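Local coordinates for protein homoserine kinase (Cytophaga hutchinsonii, PDB 4P52) that probably catalyses the ATP-dependent phosphorylation of L-homoserine to O-phospho-L-homoserine, a step on the route to threonine, at residues P52-L57 against A122-A127; S70-D75 against E107-M112; L92-T97 against K143-F148; K207-I212 against S258-G263; I252-R257 against G278-G283. One frame throughout, in Å; residues are numbered along the deposited sequence.

Interactions 1, 2 and 3 belong to the N-terminal half of the fold, interactions 4 and 5 to the C-terminal half. Interaction 2 is nested within the loop closed by interaction 1, and their centres lie about 10 Å apart: strands 52-61 and 103-110 are neighbours in one mixed sheet, joined also by the salt bridge from D54 to K110. Interaction 3, about 16 Å from interaction 1 centre to centre, packs two helices of the layer that includes helix 120-135. Interactions 4 and 5 alternate along the chain, have centres about 10 Å apart and meet through R257 and A209. Roughly 25 Å, centre to centre, separates interaction 1 from either, consistent with the two-lobed build of GHMP kinases.

Interaction 1: P52-L57 against A122-A127; sequences PGDEVL and AASTVA
D54 and S124 make the polar half of this contact, and V56 with A127 the apolar half. At D54 the first torsion (chi1 -80°) lays the carboxylate back beside its own backbone N, which brings OD2 over the start of the helical segment. The hydroxyl S124 OG donates to D54 OD2 at 2.9 Å, arriving from above the carboxylate plane, 45° out of it, and A123 CB lies 4.0 Å from the same D54 OD2. Serine suits the place because it offers a short donor; the small A123 lets the helix lie close beneath the acid. The buried charge has a stronger partner in K110, whose NZ forms a salt bridge with D54 OD2, while D54 OD1 accepts from the backbone N of K111. Both oxygens are therefore satisfied, and the carboxylate is probably held ionised.

Two residues on, V56 holds CG1 anti to its backbone N (chi1 175°), which puts CG2 beside that N and against the helix. There V56 CG2 meets A127 CB at 3.4 Å. The distance from V56 CG2 to S124 O is 3.7 Å. A beta-branched residue favours the extended strand backbone, and the small methyl of A127 accepts its branch. Short side chains on the helix allow the axes of the two segments to pass at 7.3 Å. Strand 52-61 lies between strands 26-36 and 103-110, so helix 120-135 covers the sheet here: A127 also packs on A31, S124 on L108, while V126 turns to helix 162-170.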
# COMPACT_ATOMS: atom_id res chain seq x y z
N PRO A 52 -15.92 17.36 14.31
CA PRO A 52 -16.30 18.75 14.17
C PRO A 52 -15.68 19.38 12.90
O PRO A 52 -15.45 18.67 11.91
CB PRO A 52 -15.77 19.38 15.47
CG PRO A 52 -14.57 18.56 15.81
CD PRO A 52 -14.80 17.17 15.25
N GLY A 53 -15.45 20.69 12.90
CA GLY A 53 -14.96 21.38 11.71
C GLY A 53 -14.81 22.86 12.00
O GLY A 53 -15.00 23.28 13.13
N ASP A 54 -14.46 23.65 11.00
CA ASP A 54 -14.40 25.08 11.18
C ASP A 54 -15.32 25.81 10.23
O ASP A 54 -15.69 25.28 9.20
CB ASP A 54 -12.98 25.54 10.99
CG ASP A 54 -12.14 25.29 12.21
OD1 ASP A 54 -12.73 25.23 13.31
OD2 ASP A 54 -10.90 25.15 12.08
N GLU A 55 -15.68 27.04 10.58
CA GLU A 55 -16.51 27.88 9.71
C GLU A 55 -15.78 29.15 9.32
O GLU A 55 -15.13 29.78 10.16
CB GLU A 55 -17.82 28.22 10.40
CG GLU A 55 -18.70 27.01 10.66
CD GLU A 55 -19.97 27.33 11.43
OE1 GLU A 55 -20.12 28.48 11.93
OE2 GLU A 55 -20.83 26.42 11.54
N VAL A 56 -15.89 29.52 8.05
CA VAL A 56 -15.34 30.78 7.57
C VAL A 56 -16.42 31.60 6.90
O VAL A 56 -17.17 31.09 6.07
CB VAL A 56 -14.17 30.56 6.60
CG1 VAL A 56 -13.68 31.87 6.00
CG2 VAL A 56 -13.02 29.90 7.35
N LEU A 57 -16.53 32.87 7.29
CA LEU A 57 -17.44 33.80 6.64
C LEU A 57 -16.61 34.84 5.89
O LEU A 57 -15.67 35.38 6.46
CB LEU A 57 -18.35 34.46 7.68
CG LEU A 57 -19.47 35.38 7.15
CD1 LEU A 57 -20.71 35.39 8.05
CD2 LEU A 57 -18.94 36.79 6.96
N ALA A 122 -6.03 22.83 8.65
CA ALA A 122 -6.46 22.46 7.31
C ALA A 122 -7.90 22.91 7.04
O ALA A 122 -8.20 23.47 5.96
CB ALA A 122 -6.33 20.96 7.13
N ALA A 123 -8.77 22.66 8.01
CA ALA A 123 -10.20 22.92 7.91
C ALA A 123 -10.45 24.41 7.68
O ALA A 123 -11.22 24.79 6.78
CB ALA A 123 -10.94 22.43 9.15
N SER A 124 -9.76 25.25 8.45
CA SER A 124 -9.85 26.69 8.28
C SER A 124 -9.45 27.12 6.88
O SER A 124 -10.13 27.94 6.23
CB SER A 124 -8.93 27.35 9.29
OG SER A 124 -9.50 27.27 10.59
N THR A 125 -8.33 26.57 6.42
CA THR A 125 -7.73 26.95 5.17
C THR A 125 -8.62 26.52 4.01
O THR A 125 -8.85 27.30 3.07
CB THR A 125 -6.36 26.28 5.04
OG1 THR A 125 -5.56 26.62 6.18
CG2 THR A 125 -5.66 26.74 3.79
N VAL A 126 -9.12 25.28 4.09
CA VAL A 126 -10.00 24.73 3.06
C VAL A 126 -11.31 25.54 3.05
O VAL A 126 -11.80 25.91 1.98
CB VAL A 126 -10.24 23.23 3.30
CG1 VAL A 126 -11.42 22.73 2.50
CG2 VAL A 126 -9.00 22.44 2.95
N ALA A 127 -11.85 25.84 4.23
CA ALA A 127 -13.01 26.70 4.32
C ALA A 127 -12.82 28.05 3.61
O ALA A 127 -13.68 28.44 2.80
CB ALA A 127 -13.42 26.90 5.76

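Interaction 2: S70-D75 against E107-M112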
# COMPACT_ATOMS: atom_id res chain seq x y z
N SER A 70 -12.21 39.14 12.58
CA SER A 70 -12.61 38.51 13.82
C SER A 70 -12.31 37.02 13.85
O SER A 70 -12.50 36.33 12.84
CB SER A 70 -14.10 38.76 14.02
OG SER A 70 -14.74 37.61 14.52
N ILE A 71 -11.87 36.54 15.00
CA ILE A 71 -11.62 35.11 15.23
C ILE A 71 -12.27 34.68 16.55
O ILE A 71 -12.13 35.36 17.55
CB ILE A 71 -10.11 34.78 15.24
CG1 ILE A 71 -9.43 35.23 13.93
CG2 ILE A 71 -9.88 33.29 15.45
CD1 ILE A 71 -7.93 35.02 13.90
N THR A 72 -12.96 33.56 16.53
CA THR A 72 -13.77 33.10 17.66
C THR A 72 -13.38 31.65 17.88
O THR A 72 -13.02 30.97 16.90
CB THR A 72 -15.26 33.13 17.27
OG1 THR A 72 -15.60 34.46 16.86
CG2 THR A 72 -16.20 32.70 18.40
N GLY A 73 -13.47 31.19 19.13
CA GLY A 73 -13.27 29.77 19.49
C GLY A 73 -11.80 29.40 19.53
O GLY A 73 -11.42 28.26 19.36
N ASP A 74 -10.99 30.39 19.87
CA ASP A 74 -9.60 30.51 19.51
C ASP A 74 -8.72 30.57 20.77
O ASP A 74 -7.59 30.06 20.78
CB ASP A 74 -9.51 31.87 18.80
CG ASP A 74 -8.15 32.15 18.25
OD1 ASP A 74 -7.50 31.16 17.84
OD2 ASP A 74 -7.74 33.34 18.20
N ASP A 75 -9.25 31.22 21.81
CA ASP A 75 -8.47 31.70 22.96
C ASP A 75 -7.38 32.68 22.55
O ASP A 75 -6.27 32.64 23.08
CB ASP A 75 -7.89 30.54 23.77
CG ASP A 75 -8.71 30.23 25.00
OD1 ASP A 75 -8.66 31.03 25.97
OD2 ASP A 75 -9.41 29.20 25.00
N GLU A 107 -14.28 36.50 8.78
CA GLU A 107 -14.61 36.18 10.15
C GLU A 107 -14.40 34.67 10.26
O GLU A 107 -14.98 33.91 9.49
CB GLU A 107 -16.06 36.54 10.48
CG GLU A 107 -16.33 38.04 10.50
CD GLU A 107 -17.80 38.42 10.30
OE1 GLU A 107 -18.69 37.58 10.59
OE2 GLU A 107 -18.08 39.56 9.84
N LEU A 108 -13.56 34.24 11.19
CA LEU A 108 -13.27 32.82 11.33
C LEU A 108 -13.81 32.27 12.64
O LEU A 108 -13.55 32.82 13.69
CB LEU A 108 -11.76 32.57 11.23
CG LEU A 108 -11.21 31.24 11.75
CD1 LEU A 108 -11.78 30.00 11.05
CD2 LEU A 108 -9.69 31.23 11.66
N THR A 109 -14.56 31.18 12.57
CA THR A 109 -15.09 30.53 13.77
C THR A 109 -14.53 29.13 13.92
O THR A 109 -14.87 28.23 13.15
CB THR A 109 -16.62 30.38 13.70
OG1 THR A 109 -17.21 31.61 13.26
CG2 THR A 109 -17.17 29.99 15.06
N LYS A 110 -13.69 28.93 14.92
CA LYS A 110 -13.23 27.59 15.31
C LYS A 110 -14.34 26.87 16.06
O LYS A 110 -14.80 27.33 17.11
CB LYS A 110 -11.98 27.64 16.19
CG LYS A 110 -10.80 28.35 15.55
CD LYS A 110 -10.29 27.62 14.32
CE LYS A 110 -9.59 26.33 14.70
NZ LYS A 110 -8.80 25.77 13.57
N LYS A 111 -14.76 25.75 15.50
CA LYS A 111 -15.77 24.89 16.10
C LYS A 111 -15.08 23.60 16.50
O LYS A 111 -15.71 22.56 16.67
CB LYS A 111 -16.92 24.63 15.11
CG LYS A 111 -17.70 25.87 14.70
CD LYS A 111 -19.02 26.01 15.44
CE LYS A 111 -20.09 25.11 14.83
NZ LYS A 111 -21.45 25.67 15.02
N MSE A 112 -13.76 23.67 16.64
CA MSE A 112 -12.94 22.53 17.00
C MSE A 112 -11.69 23.05 17.61
O MSE A 112 -11.26 24.16 17.29
CB MSE A 112 -12.59 21.71 15.76
CG MSE A 112 -11.73 22.46 14.75
SE MSE A 112 -11.38 21.29 13.18
CE MSE A 112 -10.38 19.84 14.07
O HOH W 1 -15.45 34.91 13.98
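L108 points CG opposite its backbone N (chi1 162°) and I71 does the same with CG2, and the two side chains meet on one face of the sheet, I71 CG2 4.3 Å from L108 CD2. On the other face T72 keeps OG1 beside its own backbone N (chi1 -57°), where it shares a water with S70 OG. That water lies 2.9 Å from T72 OG1 and donates to L108 O, joining the two strands. Small hydroxyl residues suit this more open face, and branched apolar ones the covered face.

Three backbone bonds tie the strands: L108 N to S70 O, T72 N to L108 O at 3.0 Å, and K110 N to T72 O. Beyond them G73, at positive phi, passes over K110, with G73 O 3.3 Å from K110 CB; a side chain on G73 would run into K110 O, so glycine fits. The K110 chain folds at chi2 and chi3 and carries NZ to a hydrogen bond with S120 OG, beside its salt bridge to D54.

With their directions 8° apart, the strands pair in parallel and residue for residue, as expected of a beta-alpha-beta crossover, here strand 66-72, helix 86-98 and strand 103-110.

Interaction 3: L92-T97 against K143-F148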
# COMPACT_ATOMS: atom_id res chain seq x y z
N LEU A 92 -5.51 35.40 -0.33
CA LEU A 92 -4.71 36.41 -1.02
C LEU A 92 -4.02 35.82 -2.26
O LEU A 92 -4.00 36.47 -3.32
CB LEU A 92 -3.71 37.07 -0.08
CG LEU A 92 -2.96 38.31 -0.59
CD1 LEU A 92 -3.85 39.43 -1.16
CD2 LEU A 92 -2.02 38.83 0.50
N ARG A 93 -3.50 34.60 -2.12
CA ARG A 93 -2.80 33.93 -3.22
C ARG A 93 -3.76 33.58 -4.32
O ARG A 93 -3.42 33.70 -5.50
CB ARG A 93 -2.05 32.67 -2.77
CG ARG A 93 -0.86 32.93 -1.83
CD ARG A 93 0.24 33.82 -2.42
NE ARG A 93 0.90 33.24 -3.59
CZ ARG A 93 1.72 32.18 -3.56
NH1 ARG A 93 1.99 31.56 -2.41
NH2 ARG A 93 2.27 31.74 -4.68
N TYR A 94 -4.96 33.18 -3.94
CA TYR A 94 -5.96 32.82 -4.92
C TYR A 94 -6.27 34.05 -5.77
O TYR A 94 -6.15 34.02 -7.00
CB TYR A 94 -7.19 32.24 -4.22
CG TYR A 94 -8.43 32.04 -5.08
CD1 TYR A 94 -9.31 33.09 -5.29
CD2 TYR A 94 -8.74 30.79 -5.63
CE1 TYR A 94 -10.46 32.92 -6.05
CE2 TYR A 94 -9.89 30.62 -6.40
CZ TYR A 94 -10.75 31.69 -6.61
OH TYR A 94 -11.90 31.55 -7.36
N LEU A 95 -6.62 35.15 -5.10
CA LEU A 95 -6.89 36.42 -5.76
C LEU A 95 -5.73 36.85 -6.65
O LEU A 95 -5.93 37.26 -7.78
CB LEU A 95 -7.23 37.52 -4.75
CG LEU A 95 -8.46 37.27 -3.87
CD1 LEU A 95 -8.58 38.32 -2.78
CD2 LEU A 95 -9.74 37.18 -4.69
N GLU A 96 -4.50 36.74 -6.14
CA GLU A 96 -3.35 37.11 -6.97
C GLU A 96 -3.22 36.27 -8.23
O GLU A 96 -3.11 36.81 -9.32
CB GLU A 96 -2.06 37.15 -6.17
CG GLU A 96 -1.98 38.39 -5.30
CD GLU A 96 -0.95 38.28 -4.19
OE1 GLU A 96 -0.47 37.15 -3.89
OE2 GLU A 96 -0.64 39.34 -3.62
N THR A 97 -3.27 34.95 -8.09
CA THR A 97 -3.23 34.06 -9.25
C THR A 97 -4.21 34.43 -10.37
O THR A 97 -3.85 34.41 -11.54
CB THR A 97 -3.46 32.61 -8.82
OG1 THR A 97 -2.35 32.21 -8.02
CG2 THR A 97 -3.55 31.67 -10.03
N LYS A 143 -11.34 20.75 -7.57
CA LYS A 143 -10.08 20.05 -7.78
C LYS A 143 -8.87 20.99 -7.65
O LYS A 143 -7.93 20.70 -6.91
CB LYS A 143 -10.09 19.39 -9.18
CG LYS A 143 -8.71 18.94 -9.68
CD LYS A 143 -8.70 18.55 -11.16
CE LYS A 143 -7.26 18.55 -11.68
NZ LYS A 143 -6.96 17.57 -12.76
N ASP A 144 -8.91 22.12 -8.36
CA ASP A 144 -7.74 22.97 -8.51
C ASP A 144 -7.49 23.90 -7.34
O ASP A 144 -6.51 24.64 -7.36
CB ASP A 144 -7.83 23.76 -9.81
CG ASP A 144 -7.64 22.88 -11.03
OD1 ASP A 144 -6.56 22.24 -11.14
OD2 ASP A 144 -8.59 22.80 -11.87
N LEU A 145 -8.36 23.86 -6.32
CA LEU A 145 -8.14 24.67 -5.13
C LEU A 145 -7.08 24.10 -4.21
O LEU A 145 -6.52 24.85 -3.38
CB LEU A 145 -9.43 24.90 -4.36
CG LEU A 145 -10.59 25.47 -5.17
CD1 LEU A 145 -11.81 25.58 -4.28
CD2 LEU A 145 -10.23 26.80 -5.83
N LEU A 146 -6.80 22.80 -4.35
CA LEU A 146 -5.86 22.14 -3.43
C LEU A 146 -4.50 22.86 -3.26
O LEU A 146 -4.06 23.08 -2.12
CB LEU A 146 -5.69 20.66 -3.79
CG LEU A 146 -4.79 19.88 -2.84
CD1 LEU A 146 -5.26 19.96 -1.40
CD2 LEU A 146 -4.73 18.43 -3.28
N PRO A 147 -3.83 23.23 -4.38
CA PRO A 147 -2.51 23.87 -4.22
C PRO A 147 -2.55 25.16 -3.38
O PRO A 147 -1.63 25.41 -2.57
CB PRO A 147 -2.08 24.19 -5.66
CG PRO A 147 -2.92 23.33 -6.54
CD PRO A 147 -4.22 23.11 -5.80
N PHE A 148 -3.60 25.96 -3.56
CA PHE A 148 -3.73 27.17 -2.77
C PHE A 148 -3.87 26.87 -1.29
O PHE A 148 -3.30 27.57 -0.46
CB PHE A 148 -4.89 28.00 -3.28
CG PHE A 148 -4.73 28.41 -4.69
CD1 PHE A 148 -3.73 29.29 -5.06
CD2 PHE A 148 -5.57 27.90 -5.67
CE1 PHE A 148 -3.57 29.67 -6.37
CE2 PHE A 148 -5.42 28.28 -6.99
CZ PHE A 148 -4.42 29.16 -7.35
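F148 has the most surface buried by this contact, and its ring is met by Y94 and T97 of the neighbouring helix. The ring of Y94 turns its edge toward the face of F148, a T-shaped pair with centroids 5.9 Å apart and planes at 76°. Over one face of F148, offset toward the rim, sits the backbone carbon Y94 CA, 4.2 Å from F148 CD1. Y94 swings its ring opposite its backbone N (chi1 169°), along the helix flank, where Y94 CE2 also touches L145 CD2 at 3.9 Å.

T97 reaches the F148 ring at its edge, T97 OG1 lying 3.3 Å from F148 CE1. Threonine suits the place because its hydroxyl is already bonded to R93 O one turn back, while CB and CG2 pack on the ring, T97 CG2 3.8 Å from F148 CZ. Replacing F148 by an alanine removes the ring, which would probably leave the edge of Y94 without its aromatic partner and open a gap beside T97.

Between the two segments the contact is ring and methyl packing. Its polar groups are satisfied in three ways: T97 OG1 on its own helix, Y94 OH by N133 of helix 120-135, and R93 by a salt bridge to E151 of the facing helix, one turn further on. The chemistry implies an apolar, aromatic centre held by fit, with a charged pair at its margin tying helices 86-98 and 146-157.

Interaction 4: K207-I212 against S258-G263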
# COMPACT_ATOMS: atom_id res chain seq x y z
N LYS A 207 4.72 19.83 17.63
CA LYS A 207 6.17 19.94 17.69
C LYS A 207 6.85 18.69 18.30
O LYS A 207 7.81 18.16 17.73
CB LYS A 207 6.55 21.20 18.49
CG LYS A 207 8.02 21.57 18.46
CD LYS A 207 8.39 22.50 19.61
CE LYS A 207 9.87 22.87 19.59
NZ LYS A 207 10.76 21.72 19.92
N ASP A 208 6.34 18.23 19.45
CA ASP A 208 6.93 17.09 20.17
C ASP A 208 6.54 15.77 19.54
O ASP A 208 7.31 14.80 19.61
CB ASP A 208 6.53 17.12 21.64
CG ASP A 208 6.91 18.42 22.32
OD1 ASP A 208 8.04 18.93 22.04
OD2 ASP A 208 6.08 18.92 23.12
N ALA A 209 5.36 15.74 18.92
CA ALA A 209 4.91 14.59 18.11
C ALA A 209 5.70 14.38 16.81
O ALA A 209 5.65 13.28 16.27
CB ALA A 209 3.41 14.67 17.84
N ARG A 210 6.38 15.42 16.30
CA ARG A 210 7.25 15.33 15.11
C ARG A 210 8.64 14.89 15.48
O ARG A 210 9.17 13.92 14.91
CB ARG A 210 7.36 16.65 14.35
CG ARG A 210 6.23 16.94 13.35
CD ARG A 210 6.56 18.14 12.46
NE ARG A 210 7.42 19.12 13.13
CZ ARG A 210 6.99 20.20 13.80
NH1 ARG A 210 5.69 20.46 13.89
NH2 ARG A 210 7.87 21.02 14.37
N ASN A 211 9.22 15.61 16.43
CA ASN A 211 10.55 15.33 16.97
C ASN A 211 10.75 13.95 17.51
O ASN A 211 11.87 13.42 17.52
CB ASN A 211 10.92 16.33 18.07
CG ASN A 211 11.10 17.74 17.54
OD1 ASN A 211 10.38 18.66 17.92
ND2 ASN A 211 12.06 17.90 16.63
N ILE A 212 9.68 13.34 17.98
CA ILE A 212 9.83 12.06 18.64
C ILE A 212 9.88 10.88 17.64
O ILE A 212 10.32 9.80 18.00
CB ILE A 212 8.76 11.88 19.71
CG1 ILE A 212 9.20 10.83 20.72
CG2 ILE A 212 7.44 11.56 19.04
CD1 ILE A 212 8.23 10.67 21.88
N SER A 258 2.80 7.29 21.15
CA SER A 258 1.80 6.97 22.15
C SER A 258 2.25 7.35 23.57
O SER A 258 1.40 7.58 24.42
CB SER A 258 1.44 5.49 22.06
OG SER A 258 2.48 4.74 22.65
N VAL A 259 3.56 7.41 23.83
CA VAL A 259 4.04 7.89 25.11
C VAL A 259 3.60 9.32 25.43
O VAL A 259 3.52 9.68 26.62
CB VAL A 259 5.58 7.83 25.26
CG1 VAL A 259 6.07 6.39 25.17
CG2 VAL A 259 6.30 8.73 24.26
N LEU A 260 3.34 10.13 24.39
CA LEU A 260 2.88 11.49 24.56
C LEU A 260 1.41 11.58 24.90
O LEU A 260 0.95 12.63 25.34
CB LEU A 260 3.13 12.29 23.28
CG LEU A 260 4.60 12.46 22.88
CD1 LEU A 260 4.72 13.16 21.53
CD2 LEU A 260 5.43 13.17 23.96
N ILE A 261 0.64 10.52 24.69
CA ILE A 261 -0.80 10.63 24.88
C ILE A 261 -1.26 9.94 26.15
O ILE A 261 -1.18 8.72 26.26
CB ILE A 261 -1.58 10.08 23.68
CG1 ILE A 261 -1.21 10.85 22.41
CG2 ILE A 261 -3.08 10.08 23.97
CD1 ILE A 261 -1.65 10.18 21.12
N PRO A 262 -1.76 10.71 27.11
CA PRO A 262 -2.12 10.09 28.38
C PRO A 262 -3.20 9.04 28.21
O PRO A 262 -4.20 9.30 27.55
CB PRO A 262 -2.66 11.26 29.20
CG PRO A 262 -2.09 12.48 28.54
CD PRO A 262 -2.01 12.16 27.09
N GLY A 263 -2.98 7.85 28.77
CA GLY A 263 -3.98 6.79 28.76
C GLY A 263 -4.13 6.04 27.45
O GLY A 263 -5.04 5.22 27.29
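V259 opens the contact from the second segment: its CG2 lies 3.6 Å from I212 CD1, the two side chains meeting at a slant. V259 turns CG1 opposite its carbonyl carbon (chi1 -62°), which leaves CG2 between that carbon and the backbone N, on the side of the isoleucine. On this exposed border a valine offers one methyl, CG2, to the tip of I212.

L260 follows and does most of the work. Its chain runs out extended (chi2 175°), so that CD1 reaches into the side of helix 206-211. L260 CD1 rests 3.6 Å from the carbonyl oxygen D208 O and 3.7 Å from A209 CA, with the methyl A209 CB a little farther off. From the other end I212 comes tip to tip with it, I212 CG2 standing 4.0 Å from L260 CD1. Leucine has the length to bridge the two segments, while the small A209 lets the methyl lie against the helix backbone.

At I261 the chain leaves the contact: its backbone N bonds to S258 O at 3.0 Å, and its side chain packs inward, against I281. P262 packs on I314, and G263, at positive phi where glycine is favoured, stands at the N-cap of helix 264-273.

This is a surface contact of aliphatic groups. It sets helix 206-211 beside the loop that leads from helix 253-257 to helix 264-273; I212 also packs against A256 and R257 of the first of these, and L260 on V204.

Interaction 5: I252-R257 against G278-G283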
# COMPACT_ATOMS: atom_id res chain seq x y z
N ILE A 252 5.60 1.61 13.67
CA ILE A 252 6.63 2.63 13.63
C ILE A 252 6.25 3.89 14.39
O ILE A 252 6.97 4.30 15.30
CB ILE A 252 7.03 2.96 12.17
CG1 ILE A 252 7.77 1.77 11.58
CG2 ILE A 252 7.87 4.22 12.10
CD1 ILE A 252 7.56 1.61 10.10
N VAL A 253 5.13 4.50 14.02
CA VAL A 253 4.77 5.83 14.46
C VAL A 253 4.04 5.79 15.80
O VAL A 253 4.48 6.40 16.76
CB VAL A 253 3.91 6.58 13.41
CG1 VAL A 253 3.40 7.91 13.95
CG2 VAL A 253 4.74 6.83 12.17
N GLU A 254 2.94 5.06 15.87
CA GLU A 254 2.17 4.93 17.10
C GLU A 254 3.03 4.50 18.33
O GLU A 254 2.95 5.15 19.36
CB GLU A 254 1.00 3.98 16.90
CG GLU A 254 0.12 3.81 18.11
CD GLU A 254 -0.59 2.46 18.10
OE1 GLU A 254 -1.59 2.30 17.34
OE2 GLU A 254 -0.14 1.56 18.86
N PRO A 255 3.87 3.44 18.22
CA PRO A 255 4.70 3.14 19.40
C PRO A 255 5.62 4.30 19.83
O PRO A 255 5.86 4.46 21.01
CB PRO A 255 5.56 1.94 18.95
CG PRO A 255 5.03 1.49 17.64
CD PRO A 255 4.19 2.58 17.06
N ALA A 256 6.09 5.12 18.88
CA ALA A 256 6.87 6.31 19.22
C ALA A 256 6.03 7.44 19.85
O ALA A 256 6.45 8.02 20.85
CB ALA A 256 7.66 6.82 18.02
N ARG A 257 4.86 7.73 19.29
CA ARG A 257 4.03 8.84 19.76
C ARG A 257 3.13 8.55 20.96
O ARG A 257 2.74 9.45 21.69
CB ARG A 257 3.13 9.32 18.65
CG ARG A 257 3.86 10.18 17.67
CD ARG A 257 2.90 10.64 16.61
NE ARG A 257 3.55 11.68 15.83
CZ ARG A 257 3.16 12.08 14.64
NH1 ARG A 257 2.09 11.54 14.05
NH2 ARG A 257 3.84 13.03 14.05
N GLY A 278 -10.16 -1.61 14.44
CA GLY A 278 -8.82 -1.17 14.73
C GLY A 278 -8.92 0.23 15.27
O GLY A 278 -9.97 0.88 15.17
N CYS A 279 -7.81 0.70 15.83
CA CYS A 279 -7.83 1.91 16.60
C CYS A 279 -6.42 2.46 16.64
O CYS A 279 -5.49 1.72 16.91
CB CYS A 279 -8.33 1.60 18.01
SG CYS A 279 -8.13 2.97 19.15
N SER A 280 -6.28 3.76 16.35
CA SER A 280 -4.99 4.42 16.45
C SER A 280 -5.05 5.93 16.70
O SER A 280 -6.12 6.49 16.91
CB SER A 280 -4.14 4.14 15.19
OG SER A 280 -2.74 4.37 15.49
N ILE A 281 -3.89 6.58 16.69
CA ILE A 281 -3.82 8.01 16.87
C ILE A 281 -4.37 8.70 15.65
O ILE A 281 -4.06 8.31 14.54
CB ILE A 281 -2.37 8.47 17.09
CG1 ILE A 281 -1.80 7.79 18.34
CG2 ILE A 281 -2.27 10.01 17.18
CD1 ILE A 281 -0.28 7.82 18.40
N SER A 282 -5.17 9.75 15.84
CA SER A 282 -5.62 10.53 14.70
C SER A 282 -4.61 11.62 14.41
O SER A 282 -4.30 12.43 15.29
CB SER A 282 -6.96 11.14 15.01
OG SER A 282 -7.33 12.02 13.96
N GLY A 283 -4.11 11.66 13.17
CA GLY A 283 -3.06 12.63 12.80
C GLY A 283 -1.89 12.60 13.79
O GLY A 283 -1.29 11.55 14.03
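E254 and R257 bring the two flat groups of this contact, a carboxylate that meets S280 through OE1 and a guanidinium near G283. S280 OG donates to E254 OE1 at 3.0 Å, using the anti lone pair of the oxygen, the one turned away from OE2. The chain of E254 leaves opposite its backbone N (chi1 -178°) and runs out to the strand. The same OE1 forms a salt bridge with K268 NZ of helix 264-273, its stronger partner. The guanidinium of R257 has G283 O at an oblique position, 3.4 Å from R257 NH1 and too poorly angled for a hydrogen bond. Its NE is instead bonded to A209 O of helix 206-211.

Between the flat groups sits I281, whose CD1 meets R257 CB at 3.7 Å and E254 CG at 4.0 Å. Isoleucine suits this buried place because its branched chain fills the space beneath the aliphatic stems of two charged residues. Exchanging E254 for an alanine removes the carboxylate, which would probably leave S280 OG and the amine of K268 without their common acceptor.

The segment 278-283 leads into the glycine-rich turn that GHMP kinases use as a conserved motif, and S282 OG is bonded to G117 O, in the sequence resembling their phosphate-binding loop. Strand 278-281 is an outer strand of the four-stranded antiparallel sheet, paired with strand 288-292. Helix 253-257 lies across it at 53°, with helix 264-273 alongside: F264 touches both E254 and I281, while I252 packs on L219 of the second subunit.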